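Local coordinates for protein deoxyribose-phosphate aldolase (Toxoplasma gondii, PDB 4EIV) that belongs to the deoxyribose-phosphate aldolase family, enzymes whose chain folds into a closed eight-stranded parallel alpha/beta (TIM) barrel, at residues Q252-F255 and S261-R264; F197-I202 and A247-Q252; L153-S158 and V173-G178; V58-R63 and R68-E73. One frame throughout, in Å; residues are numbered along the deposited sequence.

How the contacts relate
The four contacts sample one alpha/beta barrel at successive points round its wall. Along the chain, contact 4 comes first, then contact 3, then contact 2, whose second segment runs straight into contact 1. Contacts 3 and 4 each pack a helix on its own strand of the common parallel sheet, with centres about 23 Å apart. Contacts 1 and 2 share helix 243-257 and the residue Q252, their centres lying about 9 Å apart, and both reach the second subunit. Contact 4 lies across the chain's centre from them, about 27 Å from contact 1 by centres, yet R264 still packs on V58. Contact 3 joins contact 2 where I202 meets L157. Helix-on-strand, helix-on-helix and helix-on-loop packing thus together build the barrel wall.

Contact 1: residues Q252-F255 and S261-R264; sequences QMIF and SIVR
Two apolar contacts carry most of the meeting between helix segment 252-255 and the loop 261-264, and I262 has a part in both. Its two methyls divide the work: CG2 of I262 comes to 3.5 Å from CB of M253, while CD1 of I262 lies 3.7 Å from CG1 of I254 and 3.8 Å from CD1 of I254. The side chains of M253 and I262 run past one another in opposite senses, so that the branch methyl of the isoleucine presses on the root of the methionine and not on its sulfur end.

The polar side of the contact belongs to S261. M253 is bent at its two outer torsions (chi2 -70°, chi3 -66°), which brings its terminal methyl to S261, with CE of M253 at 3.6 Å from OG of S261. The same hydroxyl stands 3.4 Å from O of M253, a proximity that is not a hydrogen bond; its bonding partner is the backbone oxygen of G258, just beyond the helix.

M253 also packs on I234 and I236 of strand 233-237, and I262 on F21 of the second subunit. A helix that lies against the strands and is followed by a short loop that turns back against it, leading here into strand 267-271, is a recurrent element of the TIM barrel.

Contact 2: residues F197-I202 and A247-Q252; sequences FTVHLI and ADFLMQ
V199 projects toward the neighbouring helix and meets F249 and Q252, one methyl to each. The apolar half of the contact is CG2 of V199 against the ring of F249, 3.8 Å from CE1 of F249, an oblique approach to the CD1-CE1 side of the ring, which reaches across from a CB set to one side.

The other methyl and the backbone beside it meet an amide. Q252 is fully extended, with CG anti to the backbone N (chi1 180°) and CD carrying on in line (chi2 177°), and this length spans the gap between the helices: CG1 of V199 lies 3.8 Å from CD of Q252, and NE2 of Q252 comes to 3.6 Å from the backbone N of H200, a contact that is not a hydrogen bond. That amide nitrogen is held by two acceptors beyond these segments, O of M196 at the start of the first helix and OE2 of E256 one turn further along the second, which together fix the rotation of the amide.

The segment axes run in roughly the same direction, crossing at -29° with a closest approach of 11.2 Å. Helices 196-210 and 243-257 are thus neighbours on the outside of the barrel, and V199 and F249 both rest on I236 of strand 233-237 beneath them.

Contact 3: residues L153-S158 and V173-G178; sequences LKVVLS and VAALEG
No ring, amide or guanidinium group enters where V155 and L157 meet A175; the surfaces that meet are aliphatic, mostly methyl groups, with no flat face or edge to present. The single methyl of A175 serves both partners. Its CB lies 3.8 Å from CG1 of V155 and 4.0 Å from CD2 of L157, so one small helix side chain is set against two larger ones carried by alternate residues of the chain.

The two partners reach it differently. V155 points toward the helix, and with CG1 anti to the backbone N (chi1 -179°) that branch becomes the one that touches. L157 lies just past the end of the strand and starts out to one side; of its two end methyls it is CD2 that reaches A175. The short side chain of A175 goes with a close backbone approach, the CA atoms of V155 and A175 being 6.6 Å apart.

V156, between the two partners, points away from the helix, and K154 is likewise directed elsewhere, its NZ forming salt bridges with E31, E116 and E118. Strand 152-156 and helix 165-178 are the first two elements of a beta-alpha-beta unit completed by strand 182-184, where L183 also packs on A175. Helix 130-148 lies on the flank, with V141 against V155 and I137 against A174.

Contact 4: residues V58-R63 and R68-E73; sequences VGVSVR and RFIRQE
I70 stands toward V60 and V62 and brings its long branch to them. From CB, which is already directed at the strand, the chain leaves through CG1, placed anti to the carbonyl carbon (chi1 -67°), and continues outward in an extended run (chi2 167°). Everything that this side chain touches on the strand, it touches with the last carbon: CD1 of I70 lies 3.9 Å from CG1 of V60 and 4.0 Å from CG1 of V62. Both valines meet it tip to tip, each offering one methyl, so the end of the isoleucine bridges two residues of the strand that face the same way.

The length of this branch matches the spacing of the backbones, since even the closest CA atoms, those of V62 and I70, are 9.6 Å apart. S61, between the valines, turns to the other side of the strand, where its OG is hydrogen-bonded with OE2 of E118. This is the alternation expected of a barrel strand, one row of side chains facing the outer helices and the other the interior.

Strand 59-62 and helix 67-74 open a beta-alpha-beta unit that closes with strand 85-90, whose V86 touches both V62 and I70. On another flank stands helix 41-52, with C48 against V60 and I70 and V44 against I70, so the isoleucine is lodged between two strands and the preceding helix.

Contact 1: residues Q252-F255 and S261-R264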
# COMPACT_ATOMS: atom_id res chain seq x y z
N GLN A 252 0.17 -8.24 12.15
CA GLN A 252 0.44 -9.66 11.93
C GLN A 252 0.76 -9.94 10.46
O GLN A 252 1.72 -10.64 10.16
CB GLN A 252 -0.75 -10.52 12.37
CG GLN A 252 -0.51 -12.00 12.15
CD GLN A 252 -1.63 -12.90 12.65
OE1 GLN A 252 -2.73 -12.45 12.95
NE2 GLN A 252 -1.34 -14.20 12.74
N MET A 253 -0.04 -9.38 9.55
CA MET A 253 0.20 -9.57 8.13
C MET A 253 1.58 -9.03 7.71
O MET A 253 2.30 -9.70 6.98
CB MET A 253 -0.87 -8.87 7.31
CG MET A 253 -2.19 -9.58 7.27
SD MET A 253 -2.14 -11.12 6.30
CE MET A 253 -1.85 -10.62 4.65
N ILE A 254 1.93 -7.82 8.15
CA ILE A 254 3.25 -7.27 7.77
C ILE A 254 4.39 -8.14 8.28
O ILE A 254 5.33 -8.47 7.54
CB ILE A 254 3.45 -5.84 8.26
CG1 ILE A 254 2.45 -4.90 7.58
CG2 ILE A 254 4.89 -5.38 8.02
CD1 ILE A 254 2.34 -3.53 8.25
N PHE A 255 4.30 -8.54 9.54
CA PHE A 255 5.36 -9.33 10.16
C PHE A 255 5.50 -10.70 9.50
O PHE A 255 6.60 -11.14 9.20
CB PHE A 255 5.12 -9.46 11.67
CG PHE A 255 6.26 -10.09 12.41
CD1 PHE A 255 7.44 -9.38 12.62
CD2 PHE A 255 6.18 -11.40 12.86
CE1 PHE A 255 8.51 -9.96 13.29
CE2 PHE A 255 7.25 -11.99 13.54
CZ PHE A 255 8.41 -11.26 13.75
N SER A 261 2.30 -7.54 1.35
CA SER A 261 1.12 -8.40 1.42
C SER A 261 -0.17 -7.66 1.68
O SER A 261 -1.25 -8.21 1.41
CB SER A 261 1.28 -9.46 2.49
OG SER A 261 1.23 -8.96 3.80
N ILE A 262 -0.10 -6.43 2.18
CA ILE A 262 -1.33 -5.71 2.48
C ILE A 262 -1.60 -4.66 1.40
O ILE A 262 -1.41 -3.45 1.57
CB ILE A 262 -1.40 -5.18 3.96
CG1 ILE A 262 -0.18 -4.32 4.32
CG2 ILE A 262 -1.49 -6.35 4.95
CD1 ILE A 262 -0.37 -3.52 5.61
N VAL A 263 -1.99 -5.19 0.25
CA VAL A 263 -2.43 -4.42 -0.91
C VAL A 263 -3.76 -5.04 -1.34
O VAL A 263 -3.98 -6.28 -1.21
CB VAL A 263 -1.40 -4.36 -2.05
CG1 VAL A 263 -0.13 -3.67 -1.56
CG2 VAL A 263 -1.10 -5.72 -2.63
N ARG A 264 -4.66 -4.18 -1.84
CA ARG A 264 -6.03 -4.58 -2.14
C ARG A 264 -6.13 -5.79 -3.04
O ARG A 264 -7.05 -6.60 -2.89
CB ARG A 264 -6.83 -3.39 -2.72
CG ARG A 264 -8.27 -3.71 -2.90
CD ARG A 264 -9.01 -2.68 -3.66
NE ARG A 264 -9.16 -1.42 -2.96
CZ ARG A 264 -9.92 -0.43 -3.42
NH1 ARG A 264 -10.58 -0.57 -4.57
NH2 ARG A 264 -10.01 0.69 -2.75

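Contact 2: residues F197-I202 and A247-Q252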
# COMPACT_ATOMS: atom_id res chain seq x y z
N PHE A 197 -4.24 -17.16 15.49
CA PHE A 197 -3.92 -18.56 15.24
C PHE A 197 -4.31 -18.99 13.85
O PHE A 197 -3.49 -19.54 13.13
CB PHE A 197 -4.60 -19.43 16.32
CG PHE A 197 -4.48 -20.91 16.10
CD1 PHE A 197 -3.30 -21.57 16.35
CD2 PHE A 197 -5.56 -21.64 15.64
CE1 PHE A 197 -3.19 -22.95 16.14
CE2 PHE A 197 -5.47 -23.01 15.44
CZ PHE A 197 -4.28 -23.65 15.68
N THR A 198 -5.56 -18.75 13.46
CA THR A 198 -5.97 -19.20 12.12
C THR A 198 -5.30 -18.41 11.01
O THR A 198 -5.00 -18.97 9.95
CB THR A 198 -7.51 -19.22 11.95
OG1 THR A 198 -8.08 -17.90 12.00
CG2 THR A 198 -8.16 -20.11 12.97
N VAL A 199 -5.08 -17.12 11.21
CA VAL A 199 -4.39 -16.34 10.17
C VAL A 199 -2.95 -16.87 9.99
O VAL A 199 -2.43 -16.91 8.88
CB VAL A 199 -4.43 -14.82 10.48
CG1 VAL A 199 -3.47 -14.03 9.56
CG2 VAL A 199 -5.85 -14.31 10.36
N HIS A 200 -2.29 -17.24 11.09
CA HIS A 200 -0.95 -17.80 11.00
C HIS A 200 -0.92 -19.10 10.19
O HIS A 200 -0.10 -19.27 9.28
CB HIS A 200 -0.40 -18.00 12.43
CG HIS A 200 0.97 -18.59 12.48
ND1 HIS A 200 1.23 -19.82 13.05
CD2 HIS A 200 2.14 -18.15 11.98
CE1 HIS A 200 2.51 -20.09 12.94
NE2 HIS A 200 3.09 -19.09 12.30
N LEU A 201 -1.87 -20.00 10.46
CA LEU A 201 -1.94 -21.25 9.72
C LEU A 201 -2.22 -21.07 8.25
O LEU A 201 -1.62 -21.73 7.40
CB LEU A 201 -2.98 -22.19 10.35
CG LEU A 201 -2.66 -22.74 11.73
CD1 LEU A 201 -3.73 -23.76 12.10
CD2 LEU A 201 -1.27 -23.38 11.75
N ILE A 202 -3.16 -20.17 7.94
CA ILE A 202 -3.48 -19.89 6.57
C ILE A 202 -2.27 -19.29 5.83
O ILE A 202 -1.99 -19.63 4.68
CB ILE A 202 -4.74 -18.99 6.48
CG1 ILE A 202 -5.95 -19.81 6.94
CG2 ILE A 202 -4.95 -18.49 5.05
CD1 ILE A 202 -7.22 -19.00 7.17
N ALA A 247 -6.88 -3.79 13.70
CA ALA A 247 -5.51 -3.26 13.52
C ALA A 247 -4.41 -4.29 13.85
O ALA A 247 -3.34 -4.31 13.22
CB ALA A 247 -5.30 -1.99 14.36
N ASP A 248 -4.67 -5.14 14.83
CA ASP A 248 -3.71 -6.18 15.20
C ASP A 248 -3.41 -7.06 13.98
O ASP A 248 -2.26 -7.47 13.75
CB ASP A 248 -4.24 -7.04 16.36
CG ASP A 248 -4.13 -6.36 17.71
OD1 ASP A 248 -5.10 -6.40 18.48
OD2 ASP A 248 -3.05 -5.81 18.03
N PHE A 249 -4.43 -7.35 13.19
CA PHE A 249 -4.23 -8.16 12.00
C PHE A 249 -3.31 -7.51 10.96
O PHE A 249 -2.61 -8.21 10.24
CB PHE A 249 -5.56 -8.59 11.38
CG PHE A 249 -6.31 -9.61 12.21
CD1 PHE A 249 -5.80 -10.89 12.39
CD2 PHE A 249 -7.55 -9.30 12.77
CE1 PHE A 249 -6.49 -11.83 13.13
CE2 PHE A 249 -8.25 -10.25 13.50
CZ PHE A 249 -7.72 -11.51 13.70
N LEU A 250 -3.35 -6.17 10.82
CA LEU A 250 -2.43 -5.50 9.88
C LEU A 250 -0.99 -5.76 10.27
O LEU A 250 -0.16 -6.02 9.41
CB LEU A 250 -2.69 -4.00 9.83
CG LEU A 250 -4.03 -3.56 9.26
CD1 LEU A 250 -4.24 -2.04 9.45
CD2 LEU A 250 -4.13 -3.93 7.81
N MET A 251 -0.68 -5.62 11.55
CA MET A 251 0.67 -5.86 12.03
C MET A 251 1.08 -7.31 11.86
O MET A 251 2.23 -7.60 11.47
CB MET A 251 0.81 -5.44 13.50
CG MET A 251 0.66 -3.95 13.69
SD MET A 251 1.90 -2.96 12.82
CE MET A 251 3.33 -3.11 13.91
N GLN A 252 0.17 -8.24 12.15
CA GLN A 252 0.44 -9.66 11.93
C GLN A 252 0.76 -9.94 10.46
O GLN A 252 1.72 -10.64 10.16
CB GLN A 252 -0.75 -10.52 12.37
CG GLN A 252 -0.51 -12.00 12.15
CD GLN A 252 -1.63 -12.90 12.65
OE1 GLN A 252 -2.73 -12.45 12.95
NE2 GLN A 252 -1.34 -14.20 12.74

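Contact 3: residues L153-S158 and V173-G178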
# COMPACT_ATOMS: atom_id res chain seq x y z
N LEU A 153 -12.46 -15.94 -7.17
CA LEU A 153 -13.14 -16.93 -6.32
C LEU A 153 -12.44 -16.97 -4.96
O LEU A 153 -11.26 -17.37 -4.86
CB LEU A 153 -13.11 -18.34 -6.91
CG LEU A 153 -13.72 -19.47 -6.07
CD1 LEU A 153 -15.16 -19.19 -5.73
CD2 LEU A 153 -13.57 -20.80 -6.80
N LYS A 154 -13.14 -16.52 -3.92
CA LYS A 154 -12.67 -16.64 -2.56
C LYS A 154 -13.28 -17.92 -1.98
O LYS A 154 -14.47 -18.20 -2.22
CB LYS A 154 -13.11 -15.47 -1.72
CG LYS A 154 -12.80 -14.09 -2.29
CD LYS A 154 -12.69 -13.13 -1.14
CE LYS A 154 -12.51 -11.67 -1.49
NZ LYS A 154 -13.79 -11.07 -1.99
N VAL A 155 -12.48 -18.72 -1.28
CA VAL A 155 -12.99 -19.93 -0.63
C VAL A 155 -12.97 -19.69 0.88
O VAL A 155 -11.93 -19.36 1.47
CB VAL A 155 -12.19 -21.15 -1.04
CG1 VAL A 155 -12.72 -22.41 -0.38
CG2 VAL A 155 -12.25 -21.32 -2.55
N VAL A 156 -14.13 -19.85 1.50
CA VAL A 156 -14.36 -19.60 2.90
C VAL A 156 -14.15 -20.92 3.62
O VAL A 156 -14.88 -21.88 3.42
CB VAL A 156 -15.77 -19.01 3.11
CG1 VAL A 156 -15.94 -18.60 4.50
CG2 VAL A 156 -16.04 -17.85 2.18
N LEU A 157 -13.17 -20.93 4.53
CA LEU A 157 -12.72 -22.17 5.15
C LEU A 157 -13.43 -22.60 6.43
O LEU A 157 -13.28 -23.75 6.86
CB LEU A 157 -11.22 -22.05 5.45
CG LEU A 157 -10.30 -21.81 4.27
CD1 LEU A 157 -8.84 -21.68 4.77
CD2 LEU A 157 -10.41 -22.89 3.21
N SER A 158 -14.24 -21.72 6.99
CA SER A 158 -14.92 -22.00 8.25
C SER A 158 -16.27 -21.34 8.26
O SER A 158 -16.44 -20.23 7.74
CB SER A 158 -14.08 -21.50 9.43
OG SER A 158 -14.73 -21.65 10.68
N VAL A 173 -5.09 -25.98 2.12
CA VAL A 173 -4.34 -26.59 1.00
C VAL A 173 -5.29 -27.16 -0.03
O VAL A 173 -5.07 -26.99 -1.23
CB VAL A 173 -3.34 -27.64 1.51
CG1 VAL A 173 -2.71 -28.42 0.35
CG2 VAL A 173 -2.28 -26.97 2.40
N ALA A 174 -6.34 -27.84 0.40
CA ALA A 174 -7.30 -28.40 -0.55
C ALA A 174 -7.98 -27.30 -1.38
O ALA A 174 -8.20 -27.46 -2.56
CB ALA A 174 -8.36 -29.26 0.17
N ALA A 175 -8.29 -26.17 -0.77
CA ALA A 175 -8.92 -25.05 -1.46
C ALA A 175 -7.95 -24.46 -2.49
O ALA A 175 -8.37 -24.11 -3.59
CB ALA A 175 -9.32 -24.00 -0.45
N LEU A 176 -6.67 -24.35 -2.13
CA LEU A 176 -5.65 -23.89 -3.05
C LEU A 176 -5.52 -24.84 -4.24
O LEU A 176 -5.48 -24.42 -5.40
CB LEU A 176 -4.29 -23.72 -2.36
CG LEU A 176 -4.28 -22.62 -1.30
CD1 LEU A 176 -3.00 -22.72 -0.47
CD2 LEU A 176 -4.43 -21.21 -1.93
N GLU A 177 -5.45 -26.15 -3.96
CA GLU A 177 -5.33 -27.15 -5.03
C GLU A 177 -6.56 -27.12 -5.93
O GLU A 177 -6.46 -27.38 -7.13
CB GLU A 177 -5.11 -28.54 -4.44
CG GLU A 177 -3.77 -28.69 -3.74
CD GLU A 177 -3.59 -29.99 -2.96
OE1 GLU A 177 -4.59 -30.69 -2.67
OE2 GLU A 177 -2.42 -30.30 -2.60
N GLY A 178 -7.72 -26.81 -5.36
CA GLY A 178 -8.94 -26.72 -6.13
C GLY A 178 -9.02 -25.51 -7.04
O GLY A 178 -9.87 -25.46 -7.92

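Contact 4: residues V58-R63 and R68-E73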
# COMPACT_ATOMS: atom_id res chain seq x y z
N VAL A 58 -13.89 -1.68 -0.74
CA VAL A 58 -13.75 -2.58 -1.89
C VAL A 58 -15.10 -3.11 -2.39
O VAL A 58 -15.37 -3.12 -3.58
CB VAL A 58 -12.83 -3.80 -1.55
CG1 VAL A 58 -12.66 -4.68 -2.77
CG2 VAL A 58 -11.46 -3.32 -1.03
N GLY A 59 -15.93 -3.59 -1.48
CA GLY A 59 -17.18 -4.20 -1.87
C GLY A 59 -18.09 -4.59 -0.74
O GLY A 59 -17.86 -4.28 0.44
N VAL A 60 -19.20 -5.22 -1.15
CA VAL A 60 -20.22 -5.72 -0.26
C VAL A 60 -20.44 -7.19 -0.58
O VAL A 60 -20.40 -7.59 -1.75
CB VAL A 60 -21.56 -4.91 -0.41
CG1 VAL A 60 -22.11 -4.98 -1.84
CG2 VAL A 60 -22.59 -5.35 0.62
N SER A 61 -20.62 -7.98 0.48
CA SER A 61 -20.93 -9.39 0.38
C SER A 61 -22.40 -9.61 0.64
O SER A 61 -22.90 -9.28 1.71
CB SER A 61 -20.13 -10.23 1.38
OG SER A 61 -18.73 -10.15 1.14
N VAL A 62 -23.09 -10.18 -0.33
CA VAL A 62 -24.51 -10.51 -0.18
C VAL A 62 -24.79 -11.90 -0.72
O VAL A 62 -24.00 -12.46 -1.46
CB VAL A 62 -25.43 -9.51 -0.96
CG1 VAL A 62 -25.38 -8.12 -0.33
CG2 VAL A 62 -25.04 -9.48 -2.42
N ARG A 63 -25.96 -12.44 -0.37
CA ARG A 63 -26.41 -13.68 -1.00
C ARG A 63 -26.79 -13.36 -2.46
O ARG A 63 -27.09 -12.19 -2.79
CB ARG A 63 -27.64 -14.27 -0.30
CG ARG A 63 -27.50 -14.53 1.16
CD ARG A 63 -26.40 -15.54 1.54
NE ARG A 63 -26.66 -15.80 2.93
CZ ARG A 63 -27.53 -16.71 3.39
NH1 ARG A 63 -28.07 -17.61 2.58
NH2 ARG A 63 -27.81 -16.75 4.68
N ARG A 68 -28.79 -8.56 -8.20
CA ARG A 68 -29.53 -7.76 -9.18
C ARG A 68 -30.09 -6.49 -8.57
O ARG A 68 -30.08 -5.44 -9.22
CB ARG A 68 -30.65 -8.58 -9.83
CG ARG A 68 -31.45 -7.79 -10.87
CD ARG A 68 -32.36 -8.71 -11.65
NE ARG A 68 -31.57 -9.66 -12.40
CZ ARG A 68 -31.12 -9.48 -13.64
NH1 ARG A 68 -31.41 -8.37 -14.31
NH2 ARG A 68 -30.38 -10.42 -14.23
N PHE A 69 -30.58 -6.58 -7.34
CA PHE A 69 -31.09 -5.40 -6.64
C PHE A 69 -30.04 -4.30 -6.61
O PHE A 69 -30.32 -3.16 -7.00
CB PHE A 69 -31.53 -5.72 -5.21
CG PHE A 69 -31.81 -4.49 -4.39
CD1 PHE A 69 -32.90 -3.68 -4.68
CD2 PHE A 69 -30.96 -4.12 -3.36
CE1 PHE A 69 -33.15 -2.54 -3.92
CE2 PHE A 69 -31.20 -2.99 -2.61
CZ PHE A 69 -32.29 -2.20 -2.89
N ILE A 70 -28.84 -4.64 -6.18
CA ILE A 70 -27.77 -3.65 -6.11
C ILE A 70 -27.37 -3.10 -7.49
O ILE A 70 -27.27 -1.87 -7.69
CB ILE A 70 -26.52 -4.24 -5.42
CG1 ILE A 70 -26.81 -4.54 -3.95
CG2 ILE A 70 -25.35 -3.24 -5.57
CD1 ILE A 70 -25.74 -5.41 -3.28
N ARG A 71 -27.17 -4.01 -8.45
CA ARG A 71 -26.67 -3.67 -9.77
C ARG A 71 -27.64 -3.03 -10.77
O ARG A 71 -27.22 -2.31 -11.67
CB ARG A 71 -26.02 -4.89 -10.41
CG ARG A 71 -24.64 -5.19 -9.82
CD ARG A 71 -23.65 -4.16 -10.33
NE ARG A 71 -22.29 -4.32 -9.83
CZ ARG A 71 -21.67 -3.54 -8.94
NH1 ARG A 71 -22.25 -2.47 -8.38
NH2 ARG A 71 -20.42 -3.83 -8.61
N GLN A 72 -28.93 -3.37 -10.68
CA GLN A 72 -29.91 -2.83 -11.63
C GLN A 72 -30.87 -1.81 -11.07
O GLN A 72 -31.37 -0.96 -11.81
CB GLN A 72 -30.77 -3.95 -12.21
CG GLN A 72 -30.19 -4.66 -13.41
CD GLN A 72 -31.28 -5.40 -14.17
OE1 GLN A 72 -32.28 -5.82 -13.58
NE2 GLN A 72 -31.08 -5.56 -15.47
N GLU A 73 -31.18 -1.93 -9.77
CA GLU A 73 -32.20 -1.09 -9.10
C GLU A 73 -31.67 -0.03 -8.12
O GLU A 73 -31.93 1.15 -8.31
CB GLU A 73 -33.23 -1.97 -8.38
CG GLU A 73 -34.37 -1.16 -7.74
CD GLU A 73 -35.48 -2.03 -7.17
OE1 GLU A 73 -35.55 -3.23 -7.51
OE2 GLU A 73 -36.29 -1.50 -6.38